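Local atomic coordinates of zinc finger (CCCH type) motif-containing protein (Toxoplasma gondii, PDB entry 7NG2), a protein that probably reads N6-methyladenosine marks on messenger RNA through its YTH domain, the part described here, and has been linked to polyadenylation in this parasite. Residues N22-S25 / N26-S30; S141-C144 / T145-S148; D123-L126 / R127-R130; C106-E109 / F110-G114. All coordinates share one frame; numbering follows the deposited sequence.

In the fold
Four local contacts of a YTH domain show how short-range chemistry follows place in the fold. Contact 1, at the surface, is the start of helix 24-33; contact 2, partly buried, spans about two turns of helix 137-149. Contacts 3 (partly buried) and 4 (surface) lie at strand ends, each passing into a 3-10 turn. The helices use i to i+4 backbone bonds with an aromatic ring over a carbonyl, the 3-10 turns i to i+3 bonds. Hydroxyls add bonds in contacts 2 and 3, a carboxylate in contact 4. Contacts 2, 3 and 4 meet in one apolar cluster, where Leu113 CD1 lies 3.6 Å from Leu126 CD2 and 3.7 Å from Leu143 CD2; contact 1 stands apart.

Contact 1 of 4, residues N22-S25 / N26-S30; sequences NRMS and NIYTS
The ring of Tyr28 lies with one face over the backbone carbonyl of Met24, whose O sits 3.4 Å above the ring plane and off centre toward the rim. Near the phenol end, the methyl CE of Met24 comes within 3.4 Å of Tyr28 CE1 and is equally near the hydroxyl. Bends at chi2 and chi3 (-58° and -65°) turn the thioether back to bring that methyl there. A second flat group, the amide of Asn26, has its ND2 3.7 Å from Arg23 CB, its plane turned 57° from the guanidinium.

Beneath these side chains the first turn of the helix closes. Arg23, at the N-cap position, offers its carbonyl to Asn26 N in a weak, bent bond. Regular i to i+4 bonding then takes over: Tyr28 N reaches Met24 O at 3.0 Å, nearly along the C=O axis, and Thr29 N reaches Ser25 O at 3.0 Å. The carbonyl under the tyrosine ring is thus also a helix acceptor.

Helix 24-33 rests on the central sheet of the YTH domain through Ile27, which meets Phe60 of strand 55-62, Trp36 of strand 35-36 and Ser21 of strand 14-21, while Met24 touches Ala62.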
loop_
_atom_site.group_PDB
_atom_site.type_symbol
_atom_site.label_atom_id
_atom_site.label_comp_id
_atom_site.label_asym_id
_atom_site.label_seq_id
_atom_site.Cartn_x
_atom_site.Cartn_y
_atom_site.Cartn_z
ATOM N N ASN A 22 -0.689 -2.005 -12.247
ATOM C CA ASN A 22 -1.144 -2.647 -13.474
ATOM C C ASN A 22 -0.409 -3.952 -13.753
ATOM O O ASN A 22 -0.955 -4.818 -14.445
ATOM C CB ASN A 22 -1.094 -1.687 -14.668
ATOM C CG ASN A 22 0.314 -1.438 -15.167
ATOM O OD1 ASN A 22 1.239 -1.240 -14.380
ATOM N ND2 ASN A 22 0.483 -1.445 -16.487
ATOM N N ARG A 23 0.794 -4.130 -13.207
ATOM C CA ARG A 23 1.636 -5.273 -13.526
ATOM C C ARG A 23 2.000 -5.986 -12.234
ATOM O O ARG A 23 2.499 -5.353 -11.299
ATOM C CB ARG A 23 2.930 -4.809 -14.206
ATOM C CG ARG A 23 2.750 -4.239 -15.601
ATOM C CD ARG A 23 4.101 -3.923 -16.231
ATOM N NE ARG A 23 3.968 -3.473 -17.612
ATOM C CZ ARG A 23 4.137 -4.257 -18.670
ATOM N NH1 ARG A 23 4.445 -5.537 -18.506
ATOM N NH2 ARG A 23 3.996 -3.764 -19.893
ATOM N N MET A 24 1.764 -7.298 -12.188
ATOM C CA MET A 24 2.283 -8.091 -11.080
ATOM C C MET A 24 3.798 -7.992 -10.988
ATOM O O MET A 24 4.351 -8.017 -9.883
ATOM C CB MET A 24 1.865 -9.557 -11.215
ATOM C CG MET A 24 0.500 -9.871 -10.639
ATOM S SD MET A 24 0.315 -9.461 -8.891
ATOM C CE MET A 24 1.464 -10.584 -8.109
ATOM N N SER A 25 4.480 -7.857 -12.131
ATOM C CA SER A 25 5.934 -7.739 -12.124
ATOM C C SER A 25 6.395 -6.530 -11.322
ATOM O O SER A 25 7.464 -6.570 -10.703
ATOM C CB SER A 25 6.478 -7.694 -13.557
ATOM O OG SER A 25 6.026 -6.551 -14.266
ATOM N N ASN A 26 5.602 -5.459 -11.300
ATOM C CA ASN A 26 5.965 -4.313 -10.472
ATOM C C ASN A 26 5.854 -4.644 -8.984
ATOM O O ASN A 26 6.671 -4.179 -8.178
ATOM C CB ASN A 26 5.109 -3.099 -10.837
ATOM C CG ASN A 26 5.454 -2.535 -12.202
ATOM O OD1 ASN A 26 6.547 -2.762 -12.722
ATOM N ND2 ASN A 26 4.527 -1.791 -12.784
ATOM N N ILE A 27 4.844 -5.434 -8.606
ATOM C CA ILE A 27 4.733 -5.910 -7.228
ATOM C C ILE A 27 5.951 -6.744 -6.857
ATOM O O ILE A 27 6.531 -6.583 -5.775
ATOM C CB ILE A 27 3.427 -6.704 -7.038
ATOM C CG1 ILE A 27 2.213 -5.829 -7.352
ATOM C CG2 ILE A 27 3.349 -7.268 -5.618
ATOM C CD1 ILE A 27 2.030 -4.681 -6.392
ATOM N N TYR A 28 6.362 -7.644 -7.753
ATOM C CA TYR A 28 7.529 -8.478 -7.481
ATOM C C TYR A 28 8.769 -7.621 -7.273
ATOM O O TYR A 28 9.544 -7.854 -6.338
ATOM C CB TYR A 28 7.751 -9.472 -8.621
ATOM C CG TYR A 28 6.592 -10.408 -8.860
ATOM C CD1 TYR A 28 5.762 -10.808 -7.821
ATOM C CD2 TYR A 28 6.325 -10.890 -10.137
ATOM C CE1 TYR A 28 4.699 -11.670 -8.048
ATOM C CE2 TYR A 28 5.267 -11.747 -10.372
ATOM C CZ TYR A 28 4.457 -12.132 -9.326
ATOM O OH TYR A 28 3.402 -12.983 -9.562
ATOM N N THR A 29 8.963 -6.615 -8.124
ATOM C CA THR A 29 10.087 -5.701 -7.956
ATOM C C THR A 29 10.006 -4.968 -6.622
ATOM O O THR A 29 11.020 -4.780 -5.940
ATOM C CB THR A 29 10.112 -4.715 -9.123
ATOM O OG1 THR A 29 10.347 -5.437 -10.339
ATOM C CG2 THR A 29 11.201 -3.681 -8.936
ATOM N N SER A 30 8.800 -4.554 -6.230
ATOM C CA SER A 30 8.614 -3.854 -4.964
ATOM C C SER A 30 9.007 -4.734 -3.782
ATOM O O SER A 30 9.671 -4.268 -2.847
ATOM C CB SER A 30 7.156 -3.411 -4.846
ATOM O OG SER A 30 6.940 -2.666 -3.658
#

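Contact 2 of 4, residues S141-C144 / T145-S148; sequences SLLC and TWMS
Leu142 and Trp146, one helical turn apart, meet on helix 137-149 of the YTH domain in an i to i+4 pairing. The apolar part is a CH-pi contact: Leu142 CB stands over the face of the six-membered ring, 3.9 Å from its centroid and 14° off the normal. The leucine methyls lie nearer the rim, CD1 by CH2 and CD2 by CZ2. With CG anti to its own carbonyl carbon (chi1 -68°), the indole is laid back along the preceding turn, and Leu142 O lies 3.0 Å above the ring plane toward its rim. On another side of the helix, Met147 CG and CE both lie against the carbonyl O of Leu143. Beyond the helix, Leu143 and Met147 pack on Leu59 of strand 55-62, and Met147 also meets Phe68 and Phe71, which places this side against the central sheet.

Backbone hydrogen bonding is regular, with four successive i to i+4 bonds running from Thr145 N to Ser148 N. The straightest is Trp146 N to Leu142 O, at 2.8 Å and 170°, so the carbonyl beneath the indole is also firmly engaged by an amide.

Hydroxyl groups add a third, less certain kind of interaction, since Ser141 and Ser148 each have an alternate conformer. In the one given, a water bridges Ser141 OG, at 2.6 Å, and Thr145 OG1, at 2.8 Å. Cys144 O accepts Ser148 N at 2.8 Å and, in the conformer given, Ser148 OG at 2.9 Å from the opposite face of its carbonyl plane.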
loop_
_atom_site.group_PDB
_atom_site.type_symbol
_atom_site.label_atom_id
_atom_site.label_comp_id
_atom_site.label_asym_id
_atom_site.label_seq_id
_atom_site.Cartn_x
_atom_site.Cartn_y
_atom_site.Cartn_z
ATOM N N SER A 141 -7.370 -0.889 9.679
ATOM C CA SER A 141 -6.785 -1.760 10.687
ATOM C C SER A 141 -7.293 -3.189 10.534
ATOM O O SER A 141 -6.516 -4.146 10.617
ATOM C CB SER A 141 -7.102 -1.210 12.078
ATOM O OG SER A 141 -6.662 -2.096 13.088
ATOM N N LEU A 142 -8.595 -3.350 10.296
ATOM C CA LEU A 142 -9.162 -4.683 10.140
ATOM C C LEU A 142 -8.661 -5.370 8.875
ATOM O O LEU A 142 -8.368 -6.569 8.898
ATOM C CB LEU A 142 -10.685 -4.602 10.163
ATOM C CG LEU A 142 -11.246 -4.480 11.587
ATOM C CD1 LEU A 142 -12.741 -4.256 11.561
ATOM C CD2 LEU A 142 -10.891 -5.721 12.387
ATOM N N LEU A 143 -8.528 -4.629 7.770
ATOM C CA LEU A 143 -7.986 -5.238 6.558
ATOM C C LEU A 143 -6.579 -5.756 6.796
ATOM O O LEU A 143 -6.229 -6.866 6.384
ATOM C CB LEU A 143 -7.990 -4.234 5.406
ATOM C CG LEU A 143 -9.362 -3.795 4.883
ATOM C CD1 LEU A 143 -9.192 -2.705 3.843
ATOM C CD2 LEU A 143 -10.123 -4.963 4.292
ATOM N N CYS A 144 -5.771 -4.991 7.524
ATOM C CA CYS A 144 -4.406 -5.424 7.792
ATOM C C CYS A 144 -4.402 -6.607 8.768
ATOM O O CYS A 144 -3.636 -7.559 8.593
ATOM C CB CYS A 144 -3.611 -4.235 8.329
ATOM S SG CYS A 144 -3.207 -3.034 7.038
ATOM N N THR A 145 -5.299 -6.594 9.766
ATOM C CA THR A 145 -5.428 -7.741 10.671
ATOM C C THR A 145 -5.833 -8.999 9.912
ATOM O O THR A 145 -5.216 -10.063 10.063
ATOM C CB THR A 145 -6.438 -7.436 11.778
ATOM O OG1 THR A 145 -5.924 -6.388 12.605
ATOM C CG2 THR A 145 -6.691 -8.692 12.633
ATOM N N TRP A 146 -6.866 -8.894 9.075
ATOM C CA TRP A 146 -7.330 -10.065 8.335
ATOM C C TRP A 146 -6.260 -10.583 7.375
ATOM O O TRP A 146 -6.079 -11.799 7.239
ATOM C CB TRP A 146 -8.639 -9.757 7.612
ATOM C CG TRP A 146 -9.775 -9.541 8.565
ATOM C CD1 TRP A 146 -9.986 -10.181 9.765
ATOM C CD2 TRP A 146 -10.864 -8.622 8.408
ATOM N NE1 TRP A 146 -11.139 -9.714 10.354
ATOM C CE2 TRP A 146 -11.694 -8.757 9.543
ATOM C CE3 TRP A 146 -11.215 -7.692 7.422
ATOM C CZ2 TRP A 146 -12.852 -8.004 9.713
ATOM C CZ3 TRP A 146 -12.369 -6.945 7.595
ATOM C CH2 TRP A 146 -13.171 -7.103 8.733
ATOM N N MET A 147 -5.526 -9.677 6.717
ATOM C CA MET A 147 -4.411 -10.112 5.874
ATOM C C MET A 147 -3.340 -10.806 6.704
ATOM O O MET A 147 -2.816 -11.857 6.310
ATOM C CB MET A 147 -3.805 -8.925 5.117
ATOM C CG MET A 147 -4.639 -8.451 3.942
ATOM S SD MET A 147 -3.733 -7.350 2.836
ATOM C CE MET A 147 -4.432 -5.770 3.241
ATOM N N SER A 148 -2.990 -10.225 7.853
ATOM C CA SER A 148 -1.928 -10.801 8.667
ATOM C C SER A 148 -2.272 -12.211 9.128
ATOM O O SER A 148 -1.373 -13.050 9.260
ATOM C CB SER A 148 -1.626 -9.897 9.858
ATOM O OG SER A 148 -1.085 -8.672 9.417
HETATM O O HOH W 1 -7.609 -4.453 13.802
#

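Contact 3 of 4, residues D123-L126 / R127-R130; sequences DLPL and RKSR
Leu124 makes a light approach to Lys128, CB to CB at 4.5 Å, while its backbone pairs with Asn118 in a small two-stranded antiparallel sheet. Pro125 does more. Its CB lies over one face of the Arg127 guanidinium, 3.5 Å above the plane and toward the rim, and is 3.6 Å from NH1 of that arginine; its CG also approaches both terminal nitrogens. Arg127 reaches this position because CG sits between the backbone N and carbonyl carbon (chi1 72°), after which an extended chain carries the guanidinium back across the proline ring. The other neighbour of the ring is Lys128, whose CG runs alongside Pro125 CD, the two side chains pointing the same way.

The carbonyl of Pro125 accepts Lys128 N at 2.9 Å, an i to i+3 bond that marks the 3-10 turn by which the chain leaves the short, weakly bonded strand around 124-125 within the YTH domain. The amide comes from above the carbonyl plane, in keeping with the tight winding of the turn.

Leu126 carries the next bonds. Its O is gripped twice by Ser129, by N at 3.0 Å and by OG at 2.6 Å. The hydroxyl approaches only 16° from the carbonyl plane, whereas the amide stands 55° out of it. The side chain of Leu126 packs on Ile18 of strand 14-21 and on Leu113, with Val116 beside it.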
loop_
_atom_site.group_PDB
_atom_site.type_symbol
_atom_site.label_atom_id
_atom_site.label_comp_id
_atom_site.label_asym_id
_atom_site.label_seq_id
_atom_site.Cartn_x
_atom_site.Cartn_y
_atom_site.Cartn_z
ATOM N N ASP A 123 -18.918 5.777 -0.247
ATOM C CA ASP A 123 -19.581 4.523 0.116
ATOM C C ASP A 123 -19.490 3.486 -1.000
ATOM O O ASP A 123 -20.368 2.635 -1.145
ATOM C CB ASP A 123 -21.034 4.744 0.551
ATOM C CG ASP A 123 -21.152 5.754 1.663
ATOM O OD1 ASP A 123 -20.538 5.529 2.727
ATOM O OD2 ASP A 123 -21.850 6.774 1.473
ATOM N N LEU A 124 -18.431 3.555 -1.795
ATOM C CA LEU A 124 -18.257 2.633 -2.901
ATOM C C LEU A 124 -17.696 1.309 -2.392
ATOM O O LEU A 124 -17.028 1.270 -1.353
ATOM C CB LEU A 124 -17.289 3.222 -3.922
ATOM C CG LEU A 124 -17.871 4.278 -4.861
ATOM C CD1 LEU A 124 -16.765 4.922 -5.680
ATOM C CD2 LEU A 124 -18.928 3.666 -5.767
ATOM N N PRO A 125 -17.961 0.212 -3.101
ATOM C CA PRO A 125 -17.376 -1.072 -2.710
ATOM C C PRO A 125 -15.859 -0.989 -2.721
ATOM O O PRO A 125 -15.263 -0.261 -3.515
ATOM C CB PRO A 125 -17.881 -2.041 -3.787
ATOM C CG PRO A 125 -19.082 -1.375 -4.372
ATOM C CD PRO A 125 -18.808 0.091 -4.300
ATOM N N LEU A 126 -15.242 -1.747 -1.815
ATOM C CA LEU A 126 -13.789 -1.790 -1.724
ATOM C C LEU A 126 -13.155 -2.129 -3.066
ATOM O O LEU A 126 -12.088 -1.603 -3.409
ATOM C CB LEU A 126 -13.417 -2.858 -0.704
ATOM C CG LEU A 126 -12.112 -2.752 0.059
ATOM C CD1 LEU A 126 -11.881 -1.345 0.604
ATOM C CD2 LEU A 126 -12.169 -3.764 1.176
ATOM N N ARG A 127 -13.810 -2.981 -3.854
ATOM C CA ARG A 127 -13.254 -3.367 -5.143
ATOM C C ARG A 127 -13.111 -2.187 -6.095
ATOM O O ARG A 127 -12.301 -2.253 -7.024
ATOM C CB ARG A 127 -14.111 -4.468 -5.784
ATOM C CG ARG A 127 -15.466 -3.985 -6.294
ATOM C CD ARG A 127 -16.202 -5.041 -7.129
ATOM N NE ARG A 127 -17.545 -4.585 -7.491
ATOM C CZ ARG A 127 -18.594 -4.632 -6.675
ATOM N NH1 ARG A 127 -18.466 -5.132 -5.453
ATOM N NH2 ARG A 127 -19.775 -4.180 -7.076
ATOM N N LYS A 128 -13.868 -1.113 -5.896
ATOM C CA LYS A 128 -13.780 0.036 -6.785
ATOM C C LYS A 128 -12.724 1.042 -6.341
ATOM O O LYS A 128 -12.640 2.129 -6.918
ATOM C CB LYS A 128 -15.150 0.696 -6.969
ATOM C CG LYS A 128 -16.215 -0.258 -7.504
ATOM C CD LYS A 128 -17.204 0.452 -8.418
ATOM C CE LYS A 128 -16.562 0.821 -9.749
ATOM N NZ LYS A 128 -16.556 -0.322 -10.709
ATOM N N SER A 129 -11.902 0.685 -5.357
ATOM C CA SER A 129 -10.818 1.557 -4.930
ATOM C C SER A 129 -9.876 1.843 -6.088
ATOM O O SER A 129 -9.493 0.941 -6.835
ATOM C CB SER A 129 -10.018 0.879 -3.821
ATOM O OG SER A 129 -10.833 0.595 -2.702
ATOM N N ARG A 130 -9.492 3.100 -6.222
ATOM C CA ARG A 130 -8.484 3.503 -7.187
ATOM C C ARG A 130 -7.131 3.647 -6.496
ATOM O O ARG A 130 -7.015 3.597 -5.270
ATOM C CB ARG A 130 -8.891 4.815 -7.865
ATOM C CG ARG A 130 -9.884 4.631 -9.008
ATOM C CD ARG A 130 -9.175 4.091 -10.249
ATOM N NE ARG A 130 -8.075 4.954 -10.683
ATOM C CZ ARG A 130 -6.783 4.635 -10.619
ATOM N NH1 ARG A 130 -6.393 3.456 -10.139
ATOM N NH2 ARG A 130 -5.872 5.501 -11.044
#

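Contact 4 of 4, residues C106-E109 / F110-G114; sequences CKIE and FEELG
Glu109 and Glu112 are joined by two bonds of different kinds, one from backbone to side chain and one between backbones. The backbone N of Glu109 donates to OE2 of Glu112 at 2.9 Å and 166°, nearly straight, meeting that oxygen on its anti side and 21° out of the carboxylate plane. The backbone N of Glu112 donates to the backbone O of Glu109, also at 2.9 Å, but this bond is bent and its donor stands above the carbonyl plane, 61° out of it. The chain of Glu112 is extended beyond CG, which lets its carboxylate reach back past Glu109 CB to the strand.

The other carboxylate oxygen is also engaged: OE1 of Glu112 forms a salt bridge with Arg150. That positive partner probably stabilises the charged form of Glu112 and may offset the nearby like charge of Glu109, whose OE2 lies 5.6 Å from Glu112 OE2. Leu113 N is satisfied within the turn by Phe110 O, at 3.0 Å.

On the apolar side, Ile108 CD1 and Leu113 CD2 touch at 3.9 Å, their side chains crossing at about a right angle. Phe110 packs edge-to-face with Phe68, next to the strand pairing of Ile108.

The bond from Glu109 N to Glu112 OE2 matches the half of a capping box made by the fourth residue; the other is the i to i+3 backbone bond that opens the 3-10 turn 110-113, where strand 98-109 of the YTH sheet ends.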
loop_
_atom_site.group_PDB
_atom_site.type_symbol
_atom_site.label_atom_id
_atom_site.label_comp_id
_atom_site.label_asym_id
_atom_site.label_seq_id
_atom_site.Cartn_x
_atom_site.Cartn_y
_atom_site.Cartn_z
ATOM N N CYS A 106 0.104 -12.105 1.011
ATOM C CA CYS A 106 -1.023 -12.993 1.260
ATOM C C CYS A 106 -1.909 -12.991 0.028
ATOM O O CYS A 106 -1.644 -12.300 -0.959
ATOM C CB CYS A 106 -1.862 -12.498 2.442
ATOM S SG CYS A 106 -2.527 -10.826 2.229
ATOM N N LYS A 107 -2.984 -13.761 0.110
ATOM C CA LYS A 107 -4.067 -13.714 -0.860
ATOM C C LYS A 107 -5.363 -13.539 -0.089
ATOM O O LYS A 107 -5.691 -14.357 0.778
ATOM C CB LYS A 107 -4.099 -14.995 -1.692
ATOM C CG LYS A 107 -2.783 -15.285 -2.382
ATOM C CD LYS A 107 -2.970 -15.982 -3.709
ATOM C CE LYS A 107 -1.627 -16.256 -4.369
ATOM N NZ LYS A 107 -1.767 -17.085 -5.599
ATOM N N ILE A 108 -6.088 -12.465 -0.388
ATOM C CA ILE A 108 -7.430 -12.251 0.145
ATOM C C ILE A 108 -8.251 -11.558 -0.929
ATOM O O ILE A 108 -7.776 -10.621 -1.573
ATOM C CB ILE A 108 -7.407 -11.455 1.469
ATOM C CG1 ILE A 108 -8.807 -11.369 2.079
ATOM C CG2 ILE A 108 -6.800 -10.065 1.269
ATOM C CD1 ILE A 108 -8.808 -10.867 3.514
ATOM N N GLU A 109 -9.466 -12.036 -1.156
ATOM C CA GLU A 109 -10.324 -11.506 -2.207
ATOM C C GLU A 109 -11.285 -10.475 -1.635
ATOM O O GLU A 109 -11.794 -10.641 -0.523
ATOM C CB GLU A 109 -11.136 -12.631 -2.857
ATOM C CG GLU A 109 -10.301 -13.734 -3.482
ATOM C CD GLU A 109 -9.682 -13.319 -4.805
ATOM O OE1 GLU A 109 -10.286 -12.483 -5.513
ATOM O OE2 GLU A 109 -8.592 -13.831 -5.139
ATOM N N PHE A 110 -11.558 -9.425 -2.419
ATOM C CA PHE A 110 -12.569 -8.453 -2.017
ATOM C C PHE A 110 -13.880 -9.148 -1.671
ATOM O O PHE A 110 -14.566 -8.768 -0.715
ATOM C CB PHE A 110 -12.818 -7.446 -3.143
ATOM C CG PHE A 110 -11.637 -6.559 -3.464
ATOM C CD1 PHE A 110 -10.933 -5.897 -2.469
ATOM C CD2 PHE A 110 -11.247 -6.373 -4.782
ATOM C CE1 PHE A 110 -9.855 -5.073 -2.789
ATOM C CE2 PHE A 110 -10.175 -5.553 -5.107
ATOM C CZ PHE A 110 -9.480 -4.904 -4.108
ATOM N N GLU A 111 -14.246 -10.176 -2.437
ATOM C CA GLU A 111 -15.524 -10.837 -2.204
ATOM C C GLU A 111 -15.564 -11.604 -0.889
ATOM O O GLU A 111 -16.658 -11.829 -0.361
ATOM C CB GLU A 111 -15.889 -11.732 -3.383
ATOM C CG GLU A 111 -16.405 -10.943 -4.574
ATOM C CD GLU A 111 -17.255 -11.775 -5.507
ATOM O OE1 GLU A 111 -17.542 -11.302 -6.628
ATOM O OE2 GLU A 111 -17.642 -12.894 -5.115
ATOM N N GLU A 112 -14.409 -11.992 -0.340
ATOM C CA GLU A 112 -14.399 -12.623 0.974
ATOM C C GLU A 112 -14.782 -11.649 2.071
ATOM O O GLU A 112 -15.174 -12.080 3.160
ATOM C CB GLU A 112 -13.014 -13.179 1.293
ATOM C CG GLU A 112 -12.584 -14.324 0.414
ATOM C CD GLU A 112 -11.239 -14.873 0.826
ATOM O OE1 GLU A 112 -11.197 -15.687 1.773
ATOM O OE2 GLU A 112 -10.225 -14.480 0.215
ATOM N N LEU A 113 -14.664 -10.354 1.820
ATOM C CA LEU A 113 -15.027 -9.350 2.805
ATOM C C LEU A 113 -16.513 -9.018 2.770
ATOM O O LEU A 113 -16.974 -8.211 3.580
ATOM C CB LEU A 113 -14.176 -8.094 2.600
ATOM C CG LEU A 113 -12.679 -8.414 2.526
ATOM C CD1 LEU A 113 -11.884 -7.234 1.994
ATOM C CD2 LEU A 113 -12.162 -8.833 3.892
ATOM N N GLY A 114 -17.270 -9.639 1.867
ATOM C CA GLY A 114 -18.685 -9.354 1.771
ATOM C C GLY A 114 -18.930 -7.924 1.326
ATOM O O GLY A 114 -18.160 -7.331 0.570
#